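Local coordinates for DUF4621 domain-containing protein (PDB 4H3W), which is of unknown function but is a putative secreted protein built from two beta-barrel domains, at residues S109-L114 against D130-T135; M50-E55 against E75-G80; V252-N257 against H294-L299; F245-E250 against L299-R304. All blocks are in the same frame, centred on the assembly; numbering follows the deposited sequence.

In the fold
The four contacts fall into two groups on one elongated chain. Interactions 1 and 2 lie on the same side of its centre, their centres 22 Å apart; they do not touch, but the sheet of interaction 1 has strand 71-76 at its other edge, and interaction 2 joins that strand's end to strand 47-55 of a different sheet. Interactions 3 and 4 are successive parts of one strand pair, 246-254 with 294-302: their centres are 18 Å apart, they share L299, and N298 N meets E250 O at 2.8 Å where they join. Interaction 1 stands 56 Å from interaction 3, centre to centre, consistent with two separate barrel domains.

Interaction 1: S109-L114 against D130-T135; sequences SLDCSL and DFTLST
Strands 109-114 and 130-134 run antiparallel, their axes 4.5 Å apart at 154°; L110 and L133 exchange two hydrogen bonds, L110 N to L133 O at 2.8 Å, as do C112 and F131. On the face that carries D111 and T132, these two side chains run alongside each other and T132 OG1 donates to D111 OD1 at 2.7 Å, coming from above the carboxylate plane. Two residues along, S113 OG gives a similar bond to D130 OD1 (2.6 Å), again from above the plane. A hydroxyl-to-carboxylate bond thus joins the side chains of the non-hydrogen-bonded pairs D111-T132 and S113-D130; at S109-S134, S134 OG bonds to S137 instead. The two strands form a beta hairpin at the edge of a four-stranded antiparallel sheet, strand 172-177 flanking 109-117 on its other side. The buried face holds L110, C112, F131 and L133. With chi1 at 48°, F131 CG sits between the backbone N and the carbonyl carbon, which carries the ring across toward strand 109-114: CE1 meets C112 CB at 3.6 Å, while L114 CB comes to the ring edge at CE2, 3.8 Å away. C112 SG reaches L133 CD1 more loosely, and L175 touches both C112 and F131.

Interaction 2: M50-E55 against E75-G80; sequences MIYDGE and EDITTG
Y52 lays its ring against the loop I77-T79 that follows strand 71-76, and T79 CG2 sits over one face, 3.8 Å from the ring centroid and only 8° off the normal, a CH-pi contact. The tyrosine reaches this place because CG stands anti to the carbonyl carbon (chi1 -59°). T79 complements it: its OG1 lies between the backbone N and the carbonyl carbon, which sends CG2 anti to the carbonyl carbon and onto the ring. Nearer the backbone, I77 CG2 packs on Y52 CB at 3.7 Å, approaching the ring obliquely, and T78 O lies 3.7 Å from Y52 CE2. The phenol oxygen is anchored by D81, just beyond the segment, so the ring is held at its far end as well as over its face. Were Y52 an alanine, T79 CG2 and I77 CG2 would probably face a gap and D81 would lose its phenol partner. At the other end, E75 turns its carboxylate toward the backbone of E55. One water links them, accepting from E55 N at 3.0 Å and donating to E75 OE2 at 3.1 Å; Y195 OH is a further partner of OE2. The two segments run nearly antiparallel, 165° apart, without pairing as strands: 47-55 bonds to 194-200, whereas 71-76 bonds to 172-177. I77 also touches Y195 and V197, so its side chain packs on both strand 47-55 and its sheet neighbour 194-200.

Interaction 3: V252-N257 against H294-L299; sequences VIMDEN and HIDLNL
Four backbone hydrogen bonds join V252 to D296 and M254 to H294. V252 N to D296 O is the shortest at 2.7 Å, with an N-H...O angle of 172°; M254 N to H294 O is straighter still, 176°, at 2.9 Å. Beyond the last pair, H294 continues the polar link through its ring: a water lying in the ring plane is 2.8 Å from NE2 and donates to E256 O, while the ring's ND1 is bonded to the backbone N of D217. The imidazole is therefore fixed at both nitrogens. The adjoining turn is braced by D255, whose OD1 accepts from N257 N in an Asx turn and also from V259 N. Outward from these bonds, the side chain of M254, a selenomethionine, bends at chi2 and chi3 and curls across D296, bringing CE within 3.5 Å of OD2. The D296 carboxylate has its strongest partner in R214, to which OD1 forms a salt bridge, so the methyl packs beside an already paired charge. The V252 and N298 side chains cross at an angle, CG2 of V252 coming 3.7 Å from ND2 of N298, which is bonded to E250 OE1. On the other face, I253 and I295 run alongside each other, CD1 of I253 3.9 Å from CG1 of I295; A292 and A218 flank them. The pairing, with strand axes 4.7 Å apart and 151° between their directions, is that of neighbouring antiparallel strands in a twisted sheet, consistent with a wall of one of the protein's two beta-barrel domains.

Interaction 4: F245-E250 against L299-R304; sequences FDMSIE and LHLTGR
R304 and D246 both start with CG anti to the carbonyl carbon (chi1 -54° and -71°), and the arginine then runs extended from CG to NE, back across the aspartate. R304 NE meets D246 OD1 at 2.9 Å in a salt bridge, from well above the carboxylate plane; the two flat groups are 50° apart. The other carboxylate oxygen is tied in by a water, which donates to D246 OD2 at 2.7 Å and to G303 O and accepts from T302 OG1. A leucine in place of R304 would probably cost D246 its charged mate and break the guanidinium's second salt bridge, to E308. At the far end, E250 reaches out in an extended chain toward the neighbouring strand, and H300 NE2 donates to its OE1 at 3.0 Å, the acceptor lying in the ring plane. Between these polar ends, D246-T302 and S248-H300 are hydrogen-bonded pairs. The opposite face is apolar: L301 CD1 stands over the F245 ring, 4.1 Å from its centroid, L301 CD2 packs on CG of M247 (a selenomethionine) at 3.8 Å, and I249 CG1 meets L299 CD2. These are the two central strands of a four-stranded antiparallel sheet: 246-254 is bordered by 268-269 and 294-302 by 208-215, while F318 of strand 317-319, from another sheet, covers I249 and L299.

Interaction 1: S109-L114 against D130-T135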
loop_
_atom_site.group_PDB
_atom_site.type_symbol
_atom_site.label_atom_id
_atom_site.label_comp_id
_atom_site.label_asym_id
_atom_site.label_seq_id
_atom_site.Cartn_x
_atom_site.Cartn_y
_atom_site.Cartn_z
ATOM N N SER A 109 15.083 35.950 1.954
ATOM C CA SER A 109 13.698 35.537 2.012
ATOM C C SER A 109 13.217 35.330 0.588
ATOM O O SER A 109 13.151 36.285 -0.188
ATOM C CB SER A 109 12.853 36.586 2.719
ATOM O OG SER A 109 11.620 36.024 3.127
ATOM N N LEU A 110 12.899 34.084 0.241
ATOM C CA LEU A 110 12.562 33.717 -1.149
ATOM C C LEU A 110 11.193 33.077 -1.257
ATOM O O LEU A 110 10.912 32.081 -0.588
ATOM C CB LEU A 110 13.583 32.743 -1.717
ATOM C CG LEU A 110 15.031 33.201 -1.670
ATOM C CD1 LEU A 110 15.952 32.014 -1.880
ATOM C CD2 LEU A 110 15.278 34.280 -2.713
ATOM N N ASP A 111 10.357 33.638 -2.120
ATOM C CA ASP A 111 9.047 33.070 -2.395
ATOM C C ASP A 111 9.213 32.007 -3.447
ATOM O O ASP A 111 9.681 32.288 -4.564
ATOM C CB ASP A 111 8.075 34.156 -2.842
ATOM C CG ASP A 111 7.896 35.230 -1.785
ATOM O OD1 ASP A 111 8.212 34.966 -0.595
ATOM O OD2 ASP A 111 7.436 36.324 -2.152
ATOM N N CYS A 112 8.802 30.794 -3.079
ATOM C CA CYS A 112 9.083 29.596 -3.822
ATOM C C CYS A 112 7.828 28.786 -4.124
ATOM O O CYS A 112 6.768 29.012 -3.541
ATOM C CB CYS A 112 10.049 28.716 -3.020
ATOM S SG CYS A 112 11.712 29.376 -2.907
ATOM N N SER A 113 7.968 27.851 -5.057
ATOM C CA SER A 113 6.960 26.810 -5.328
ATOM C C SER A 113 7.644 25.481 -5.508
ATOM O O SER A 113 8.687 25.411 -6.164
ATOM C CB SER A 113 6.165 27.088 -6.598
ATOM O OG SER A 113 5.437 28.293 -6.508
ATOM N N LEU A 114 7.092 24.427 -4.918
ATOM C CA LEU A 114 7.573 23.087 -5.186
ATOM C C LEU A 114 6.559 22.305 -6.021
ATOM O O LEU A 114 5.442 22.081 -5.579
ATOM C CB LEU A 114 7.843 22.317 -3.891
ATOM C CG LEU A 114 8.569 20.985 -4.087
ATOM C CD1 LEU A 114 9.995 21.234 -4.556
ATOM C CD2 LEU A 114 8.549 20.182 -2.808
ATOM N N ASP A 130 3.119 26.394 -2.503
ATOM C CA ASP A 130 3.864 27.655 -2.371
ATOM C C ASP A 130 4.295 27.909 -0.931
ATOM O O ASP A 130 3.584 27.547 0.014
ATOM C CB ASP A 130 3.022 28.858 -2.792
ATOM C CG ASP A 130 2.648 28.859 -4.283
ATOM O OD1 ASP A 130 3.292 28.141 -5.078
ATOM O OD2 ASP A 130 1.720 29.624 -4.652
ATOM N N PHE A 131 5.449 28.541 -0.771
ATOM C CA PHE A 131 5.986 28.839 0.553
ATOM C C PHE A 131 7.135 29.796 0.404
ATOM O O PHE A 131 7.649 29.988 -0.689
ATOM C CB PHE A 131 6.465 27.567 1.272
ATOM C CG PHE A 131 7.339 26.703 0.418
ATOM C CD1 PHE A 131 8.701 26.937 0.325
ATOM C CD2 PHE A 131 6.780 25.668 -0.322
ATOM C CE1 PHE A 131 9.501 26.149 -0.488
ATOM C CE2 PHE A 131 7.569 24.871 -1.131
ATOM C CZ PHE A 131 8.937 25.114 -1.206
ATOM N N THR A 132 7.568 30.366 1.523
ATOM C CA THR A 132 8.735 31.226 1.550
ATOM C C THR A 132 9.854 30.543 2.323
ATOM O O THR A 132 9.634 30.001 3.402
ATOM C CB THR A 132 8.388 32.581 2.178
ATOM O OG1 THR A 132 7.416 33.224 1.344
ATOM C CG2 THR A 132 9.610 33.468 2.297
ATOM N N LEU A 133 11.031 30.503 1.716
ATOM C CA LEU A 133 12.212 30.003 2.374
ATOM C C LEU A 133 12.953 31.198 2.922
ATOM O O LEU A 133 13.364 32.062 2.145
ATOM C CB LEU A 133 13.121 29.254 1.411
ATOM C CG LEU A 133 12.658 27.876 0.930
ATOM C CD1 LEU A 133 13.724 27.251 0.036
ATOM C CD2 LEU A 133 12.342 26.992 2.119
ATOM N N SER A 134 13.095 31.267 4.246
ATOM C CA SER A 134 13.884 32.326 4.861
ATOM C C SER A 134 14.822 31.783 5.928
ATOM O O SER A 134 14.732 30.623 6.335
ATOM C CB SER A 134 12.975 33.396 5.481
ATOM O OG SER A 134 12.232 32.864 6.564
ATOM N N THR A 135 15.714 32.660 6.373
ATOM C CA THR A 135 16.555 32.433 7.527
ATOM C C THR A 135 15.785 31.843 8.685
ATOM O O THR A 135 16.133 30.785 9.198
ATOM C CB THR A 135 17.168 33.775 7.989
ATOM O OG1 THR A 135 16.214 34.832 7.752
ATOM C CG2 THR A 135 18.396 34.061 7.222
#

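Interaction 2: M50-E55 against E75-G80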
loop_
_atom_site.group_PDB
_atom_site.type_symbol
_atom_site.label_atom_id
_atom_site.label_comp_id
_atom_site.label_asym_id
_atom_site.label_seq_id
_atom_site.Cartn_x
_atom_site.Cartn_y
_atom_site.Cartn_z
HETATM N N MSE A 50 7.663 3.962 3.866
HETATM C CA MSE A 50 8.674 4.080 2.789
HETATM C C MSE A 50 9.274 5.470 2.793
HETATM O O MSE A 50 8.541 6.468 2.858
HETATM C CB MSE A 50 8.046 3.803 1.443
HETATM C CG MSE A 50 7.640 2.357 1.346
HETATM SE SE MSE A 50 6.617 2.026 -0.309
HETATM C CE MSE A 50 4.962 2.985 0.066
ATOM N N ILE A 51 10.611 5.569 2.742
ATOM C CA ILE A 51 11.282 6.850 2.772
ATOM C C ILE A 51 12.255 6.947 1.597
ATOM O O ILE A 51 13.017 6.023 1.355
ATOM C CB ILE A 51 12.044 7.065 4.100
ATOM C CG1 ILE A 51 11.039 7.117 5.264
ATOM C CG2 ILE A 51 12.892 8.329 4.052
ATOM C CD1 ILE A 51 11.626 7.487 6.615
ATOM N N TYR A 52 12.181 8.049 0.859
ATOM C CA TYR A 52 13.158 8.405 -0.169
ATOM C C TYR A 52 13.723 9.746 0.194
ATOM O O TYR A 52 12.973 10.719 0.234
ATOM C CB TYR A 52 12.509 8.448 -1.557
ATOM C CG TYR A 52 11.883 7.136 -1.961
ATOM C CD1 TYR A 52 10.555 6.851 -1.651
ATOM C CD2 TYR A 52 12.620 6.188 -2.642
ATOM C CE1 TYR A 52 9.994 5.643 -1.992
ATOM C CE2 TYR A 52 12.072 4.980 -2.982
ATOM C CZ TYR A 52 10.747 4.723 -2.667
ATOM O OH TYR A 52 10.196 3.518 -3.026
ATOM N N ASP A 53 15.021 9.821 0.500
ATOM C CA ASP A 53 15.656 11.096 0.866
ATOM C C ASP A 53 16.921 11.384 0.032
ATOM O O ASP A 53 17.452 10.518 -0.632
ATOM C CB ASP A 53 15.978 11.185 2.384
ATOM C CG ASP A 53 16.781 9.995 2.913
ATOM O OD1 ASP A 53 17.586 9.404 2.169
ATOM O OD2 ASP A 53 16.616 9.663 4.104
ATOM N N GLY A 54 17.348 12.630 0.047
ATOM C CA GLY A 54 18.527 13.043 -0.701
ATOM C C GLY A 54 18.671 14.540 -0.703
ATOM O O GLY A 54 18.104 15.231 0.152
ATOM N N GLU A 55 19.420 15.037 -1.684
ATOM C CA GLU A 55 19.636 16.461 -1.846
ATOM C C GLU A 55 19.161 16.902 -3.216
ATOM O O GLU A 55 19.153 16.110 -4.155
ATOM C CB GLU A 55 21.116 16.805 -1.670
ATOM C CG GLU A 55 21.716 16.266 -0.371
ATOM C CD GLU A 55 22.675 17.231 0.318
ATOM O OE1 GLU A 55 22.947 18.332 -0.223
ATOM O OE2 GLU A 55 23.155 16.887 1.424
ATOM N N GLU A 75 15.069 17.345 -8.871
ATOM C CA GLU A 75 15.553 16.020 -8.539
ATOM C C GLU A 75 14.577 15.003 -9.069
ATOM O O GLU A 75 13.377 15.209 -9.006
ATOM C CB GLU A 75 15.748 15.890 -7.022
ATOM C CG GLU A 75 16.125 14.498 -6.511
ATOM C CD GLU A 75 17.606 14.134 -6.632
ATOM O OE1 GLU A 75 18.411 14.891 -7.223
ATOM O OE2 GLU A 75 17.968 13.052 -6.113
ATOM N N ASP A 76 15.114 13.929 -9.642
ATOM C CA ASP A 76 14.357 12.761 -10.025
ATOM C C ASP A 76 14.619 11.692 -9.005
ATOM O O ASP A 76 15.754 11.341 -8.742
ATOM C CB ASP A 76 14.767 12.246 -11.404
ATOM C CG ASP A 76 14.432 13.207 -12.497
ATOM O OD1 ASP A 76 13.231 13.345 -12.826
ATOM O OD2 ASP A 76 15.369 13.835 -13.036
ATOM N N ILE A 77 13.549 11.165 -8.434
ATOM C CA ILE A 77 13.630 10.128 -7.444
ATOM C C ILE A 77 13.154 8.865 -8.135
ATOM O O ILE A 77 12.029 8.818 -8.632
ATOM C CB ILE A 77 12.727 10.448 -6.239
ATOM C CG1 ILE A 77 12.994 11.855 -5.722
ATOM C CG2 ILE A 77 12.900 9.415 -5.126
ATOM C CD1 ILE A 77 12.057 12.288 -4.628
ATOM N N THR A 78 13.997 7.838 -8.156
ATOM C CA THR A 78 13.576 6.512 -8.618
ATOM C C THR A 78 12.752 5.787 -7.542
ATOM O O THR A 78 13.228 5.591 -6.430
ATOM C CB THR A 78 14.797 5.660 -9.018
ATOM O OG1 THR A 78 15.467 6.304 -10.090
ATOM C CG2 THR A 78 14.379 4.256 -9.487
ATOM N N THR A 79 11.522 5.382 -7.868
ATOM C CA THR A 79 10.642 4.702 -6.874
ATOM C C THR A 79 10.021 3.450 -7.457
ATOM O O THR A 79 8.911 3.070 -7.096
ATOM C CB THR A 79 9.540 5.649 -6.312
ATOM O OG1 THR A 79 8.559 5.985 -7.312
ATOM C CG2 THR A 79 10.191 6.920 -5.793
ATOM N N GLY A 80 10.762 2.791 -8.352
ATOM C CA GLY A 80 10.265 1.605 -9.051
ATOM C C GLY A 80 10.052 0.390 -8.176
ATOM O O GLY A 80 9.350 -0.547 -8.576
HETATM O O HOH W 1 19.940 12.978 -3.787
#

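Interaction 3: V252-N257 against H294-L299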
loop_
_atom_site.group_PDB
_atom_site.type_symbol
_atom_site.label_atom_id
_atom_site.label_comp_id
_atom_site.label_asym_id
_atom_site.label_seq_id
_atom_site.Cartn_x
_atom_site.Cartn_y
_atom_site.Cartn_z
ATOM N N VAL A 252 -10.357 -19.921 -3.930
ATOM C CA VAL A 252 -10.100 -20.753 -5.083
ATOM C C VAL A 252 -9.532 -22.077 -4.635
ATOM O O VAL A 252 -8.596 -22.149 -3.848
ATOM C CB VAL A 252 -9.138 -20.094 -6.096
ATOM C CG1 VAL A 252 -9.038 -20.939 -7.374
ATOM C CG2 VAL A 252 -9.590 -18.667 -6.415
ATOM N N ILE A 253 -10.122 -23.143 -5.160
ATOM C CA ILE A 253 -9.677 -24.475 -4.869
ATOM C C ILE A 253 -8.757 -24.879 -6.001
ATOM O O ILE A 253 -9.162 -24.803 -7.140
ATOM C CB ILE A 253 -10.865 -25.461 -4.784
ATOM C CG1 ILE A 253 -11.933 -24.977 -3.786
ATOM C CG2 ILE A 253 -10.367 -26.856 -4.426
ATOM C CD1 ILE A 253 -11.447 -24.890 -2.376
HETATM N N MSE A 254 -7.554 -25.350 -5.653
HETATM C CA MSE A 254 -6.514 -25.709 -6.609
HETATM C C MSE A 254 -6.196 -27.190 -6.565
HETATM O O MSE A 254 -6.156 -27.815 -5.498
HETATM C CB MSE A 254 -5.217 -24.989 -6.256
HETATM C CG MSE A 254 -5.303 -23.466 -6.147
HETATM SE SE MSE A 254 -5.435 -22.759 -7.964
HETATM C CE MSE A 254 -3.547 -22.211 -8.286
ATOM N N ASP A 255 -5.921 -27.765 -7.736
ATOM C CA ASP A 255 -5.549 -29.165 -7.853
ATOM C C ASP A 255 -4.033 -29.366 -7.667
ATOM O O ASP A 255 -3.309 -28.401 -7.371
ATOM C CB ASP A 255 -6.080 -29.715 -9.172
ATOM C CG ASP A 255 -5.246 -29.302 -10.402
ATOM O OD1 ASP A 255 -4.125 -28.735 -10.302
ATOM O OD2 ASP A 255 -5.731 -29.605 -11.501
ATOM N N GLU A 256 -3.574 -30.608 -7.777
ATOM C CA GLU A 256 -2.158 -30.944 -7.504
ATOM C C GLU A 256 -1.165 -30.253 -8.442
ATOM O O GLU A 256 0.009 -30.145 -8.112
ATOM C CB GLU A 256 -1.925 -32.450 -7.560
ATOM C CG GLU A 256 -2.215 -33.106 -8.897
ATOM C CD GLU A 256 -2.083 -34.631 -8.852
ATOM O OE1 GLU A 256 -1.357 -35.163 -7.987
ATOM O OE2 GLU A 256 -2.704 -35.293 -9.695
ATOM N N ASN A 257 -1.633 -29.775 -9.586
ATOM C CA ASN A 257 -0.791 -28.989 -10.497
ATOM C C ASN A 257 -0.977 -27.476 -10.378
ATOM O O ASN A 257 -0.542 -26.738 -11.237
ATOM C CB ASN A 257 -1.043 -29.459 -11.925
ATOM C CG ASN A 257 -0.554 -30.870 -12.152
ATOM O OD1 ASN A 257 0.602 -31.187 -11.859
ATOM N ND2 ASN A 257 -1.447 -31.760 -12.622
ATOM N N HIS A 294 -5.229 -27.840 -2.603
ATOM C CA HIS A 294 -4.827 -26.629 -1.956
ATOM C C HIS A 294 -5.973 -25.625 -2.019
ATOM O O HIS A 294 -6.864 -25.732 -2.856
ATOM C CB HIS A 294 -3.590 -26.013 -2.648
ATOM C CG HIS A 294 -2.573 -27.031 -3.048
ATOM N ND1 HIS A 294 -1.932 -27.820 -2.125
ATOM C CD2 HIS A 294 -2.094 -27.405 -4.262
ATOM C CE1 HIS A 294 -1.108 -28.644 -2.745
ATOM N NE2 HIS A 294 -1.185 -28.409 -4.041
ATOM N N ILE A 295 -5.860 -24.620 -1.167
ATOM C CA ILE A 295 -6.748 -23.478 -1.202
ATOM C C ILE A 295 -5.930 -22.208 -1.426
ATOM O O ILE A 295 -4.931 -21.984 -0.745
ATOM C CB ILE A 295 -7.566 -23.401 0.093
ATOM C CG1 ILE A 295 -8.536 -24.598 0.176
ATOM C CG2 ILE A 295 -8.378 -22.121 0.186
ATOM C CD1 ILE A 295 -9.135 -24.769 1.538
ATOM N N ASP A 296 -6.369 -21.399 -2.387
ATOM C CA ASP A 296 -5.945 -20.002 -2.472
ATOM C C ASP A 296 -7.065 -19.080 -1.977
ATOM O O ASP A 296 -8.189 -19.153 -2.481
ATOM C CB ASP A 296 -5.582 -19.619 -3.899
ATOM C CG ASP A 296 -4.161 -20.010 -4.272
ATOM O OD1 ASP A 296 -3.293 -20.106 -3.388
ATOM O OD2 ASP A 296 -3.916 -20.171 -5.459
ATOM N N LEU A 297 -6.752 -18.251 -0.985
ATOM C CA LEU A 297 -7.635 -17.175 -0.504
ATOM C C LEU A 297 -7.190 -15.897 -1.173
ATOM O O LEU A 297 -6.071 -15.421 -0.930
ATOM C CB LEU A 297 -7.553 -17.042 0.994
ATOM C CG LEU A 297 -7.924 -18.261 1.843
ATOM C CD1 LEU A 297 -7.782 -17.994 3.326
ATOM C CD2 LEU A 297 -9.354 -18.675 1.497
ATOM N N ASN A 298 -7.982 -15.413 -2.116
ATOM C CA ASN A 298 -7.741 -14.093 -2.702
ATOM C C ASN A 298 -8.323 -13.012 -1.807
ATOM O O ASN A 298 -9.550 -12.906 -1.640
ATOM C CB ASN A 298 -8.330 -13.963 -4.088
ATOM C CG ASN A 298 -7.703 -14.905 -5.100
ATOM O OD1 ASN A 298 -6.560 -15.335 -4.973
ATOM N ND2 ASN A 298 -8.449 -15.202 -6.121
ATOM N N LEU A 299 -7.446 -12.248 -1.194
ATOM C CA LEU A 299 -7.855 -11.254 -0.221
ATOM C C LEU A 299 -7.929 -9.904 -0.905
ATOM O O LEU A 299 -6.901 -9.286 -1.188
ATOM C CB LEU A 299 -6.884 -11.224 0.943
ATOM C CG LEU A 299 -6.489 -12.538 1.612
ATOM C CD1 LEU A 299 -5.458 -12.281 2.704
ATOM C CD2 LEU A 299 -7.701 -13.242 2.177
HETATM O O HOH W 2 0.764 -30.087 -5.199
#

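Interaction 4: F245-E250 against L299-R304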
loop_
_atom_site.group_PDB
_atom_site.type_symbol
_atom_site.label_atom_id
_atom_site.label_comp_id
_atom_site.label_asym_id
_atom_site.label_seq_id
_atom_site.Cartn_x
_atom_site.Cartn_y
_atom_site.Cartn_z
ATOM N N PHE A 245 -6.926 -3.295 7.052
ATOM C CA PHE A 245 -7.636 -3.463 5.825
ATOM C C PHE A 245 -8.906 -4.204 6.119
ATOM O O PHE A 245 -8.902 -5.126 6.923
ATOM C CB PHE A 245 -6.899 -4.367 4.807
ATOM C CG PHE A 245 -5.453 -4.090 4.637
ATOM C CD1 PHE A 245 -5.030 -2.978 3.952
ATOM C CD2 PHE A 245 -4.513 -4.998 5.108
ATOM C CE1 PHE A 245 -3.646 -2.747 3.754
ATOM C CE2 PHE A 245 -3.157 -4.773 4.938
ATOM C CZ PHE A 245 -2.720 -3.651 4.268
ATOM N N ASP A 246 -9.987 -3.849 5.440
ATOM C CA ASP A 246 -11.133 -4.738 5.327
ATOM C C ASP A 246 -10.836 -5.772 4.226
ATOM O O ASP A 246 -10.027 -5.515 3.350
ATOM C CB ASP A 246 -12.392 -3.970 4.987
ATOM C CG ASP A 246 -12.900 -3.134 6.133
ATOM O OD1 ASP A 246 -12.681 -3.459 7.331
ATOM O OD2 ASP A 246 -13.524 -2.117 5.814
HETATM N N MSE A 247 -11.436 -6.955 4.286
HETATM C CA MSE A 247 -11.138 -8.001 3.302
HETATM C C MSE A 247 -12.421 -8.544 2.741
HETATM O O MSE A 247 -13.401 -8.746 3.465
HETATM C CB MSE A 247 -10.355 -9.145 3.937
HETATM C CG MSE A 247 -9.110 -8.616 4.640
HETATM SE SE MSE A 247 -8.149 -10.152 5.424
HETATM C CE MSE A 247 -6.414 -9.242 5.803
ATOM N N SER A 248 -12.434 -8.741 1.432
ATOM C CA SER A 248 -13.430 -9.530 0.753
ATOM C C SER A 248 -12.684 -10.766 0.276
ATOM O O SER A 248 -11.758 -10.672 -0.569
ATOM C CB SER A 248 -14.056 -8.768 -0.413
ATOM O OG SER A 248 -15.006 -9.586 -1.054
ATOM N N ILE A 249 -13.056 -11.919 0.826
ATOM C CA ILE A 249 -12.296 -13.123 0.597
ATOM C C ILE A 249 -12.970 -13.954 -0.481
ATOM O O ILE A 249 -14.113 -14.400 -0.343
ATOM C CB ILE A 249 -12.124 -13.946 1.879
ATOM C CG1 ILE A 249 -11.392 -13.125 2.932
ATOM C CG2 ILE A 249 -11.394 -15.254 1.583
ATOM C CD1 ILE A 249 -11.509 -13.693 4.321
ATOM N N GLU A 250 -12.194 -14.218 -1.521
ATOM C CA GLU A 250 -12.596 -15.073 -2.622
ATOM C C GLU A 250 -11.760 -16.344 -2.563
ATOM O O GLU A 250 -10.540 -16.282 -2.631
ATOM C CB GLU A 250 -12.391 -14.328 -3.935
ATOM C CG GLU A 250 -12.748 -15.075 -5.217
ATOM C CD GLU A 250 -12.150 -14.421 -6.495
ATOM O OE1 GLU A 250 -11.145 -13.653 -6.403
ATOM O OE2 GLU A 250 -12.694 -14.675 -7.598
ATOM N N LEU A 299 -7.446 -12.248 -1.194
ATOM C CA LEU A 299 -7.855 -11.254 -0.221
ATOM C C LEU A 299 -7.929 -9.904 -0.905
ATOM O O LEU A 299 -6.901 -9.286 -1.188
ATOM C CB LEU A 299 -6.884 -11.224 0.943
ATOM C CG LEU A 299 -6.489 -12.538 1.612
ATOM C CD1 LEU A 299 -5.458 -12.281 2.704
ATOM C CD2 LEU A 299 -7.701 -13.242 2.177
ATOM N N HIS A 300 -9.142 -9.461 -1.192
ATOM C CA HIS A 300 -9.397 -8.142 -1.776
ATOM C C HIS A 300 -9.415 -7.098 -0.641
ATOM O O HIS A 300 -10.357 -7.046 0.176
ATOM C CB HIS A 300 -10.683 -8.209 -2.624
ATOM C CG HIS A 300 -10.625 -9.262 -3.702
ATOM N ND1 HIS A 300 -10.279 -8.982 -5.011
ATOM C CD2 HIS A 300 -10.838 -10.608 -3.655
ATOM C CE1 HIS A 300 -10.313 -10.092 -5.726
ATOM N NE2 HIS A 300 -10.634 -11.096 -4.926
ATOM N N LEU A 301 -8.315 -6.353 -0.512
ATOM C CA LEU A 301 -8.087 -5.433 0.611
ATOM C C LEU A 301 -8.576 -4.054 0.282
ATOM O O LEU A 301 -8.361 -3.551 -0.822
ATOM C CB LEU A 301 -6.588 -5.359 0.958
ATOM C CG LEU A 301 -5.839 -6.665 1.063
ATOM C CD1 LEU A 301 -4.359 -6.383 1.245
ATOM C CD2 LEU A 301 -6.374 -7.499 2.203
ATOM N N THR A 302 -9.260 -3.437 1.219
ATOM C CA THR A 302 -9.734 -2.072 1.037
ATOM C C THR A 302 -9.496 -1.273 2.291
ATOM O O THR A 302 -9.467 -1.798 3.408
ATOM C CB THR A 302 -11.235 -2.030 0.674
ATOM O OG1 THR A 302 -11.978 -2.784 1.639
ATOM C CG2 THR A 302 -11.482 -2.596 -0.726
ATOM N N GLY A 303 -9.280 0.016 2.097
ATOM C CA GLY A 303 -9.034 0.918 3.181
ATOM C C GLY A 303 -10.211 1.196 4.060
ATOM O O GLY A 303 -11.367 1.092 3.628
ATOM N N ARG A 304 -9.918 1.568 5.295
ATOM C CA ARG A 304 -10.935 1.996 6.269
ATOM C C ARG A 304 -10.806 3.488 6.496
ATOM O O ARG A 304 -9.938 4.095 5.880
ATOM C CB ARG A 304 -10.743 1.276 7.583
ATOM C CG ARG A 304 -10.716 -0.255 7.453
ATOM C CD ARG A 304 -10.282 -0.887 8.763
ATOM N NE ARG A 304 -10.444 -2.345 8.770
ATOM C CZ ARG A 304 -9.895 -3.157 9.671
ATOM N NH1 ARG A 304 -9.130 -2.680 10.635
ATOM N NH2 ARG A 304 -10.110 -4.468 9.601
HETATM O O HOH W 3 -13.221 -0.920 3.373
#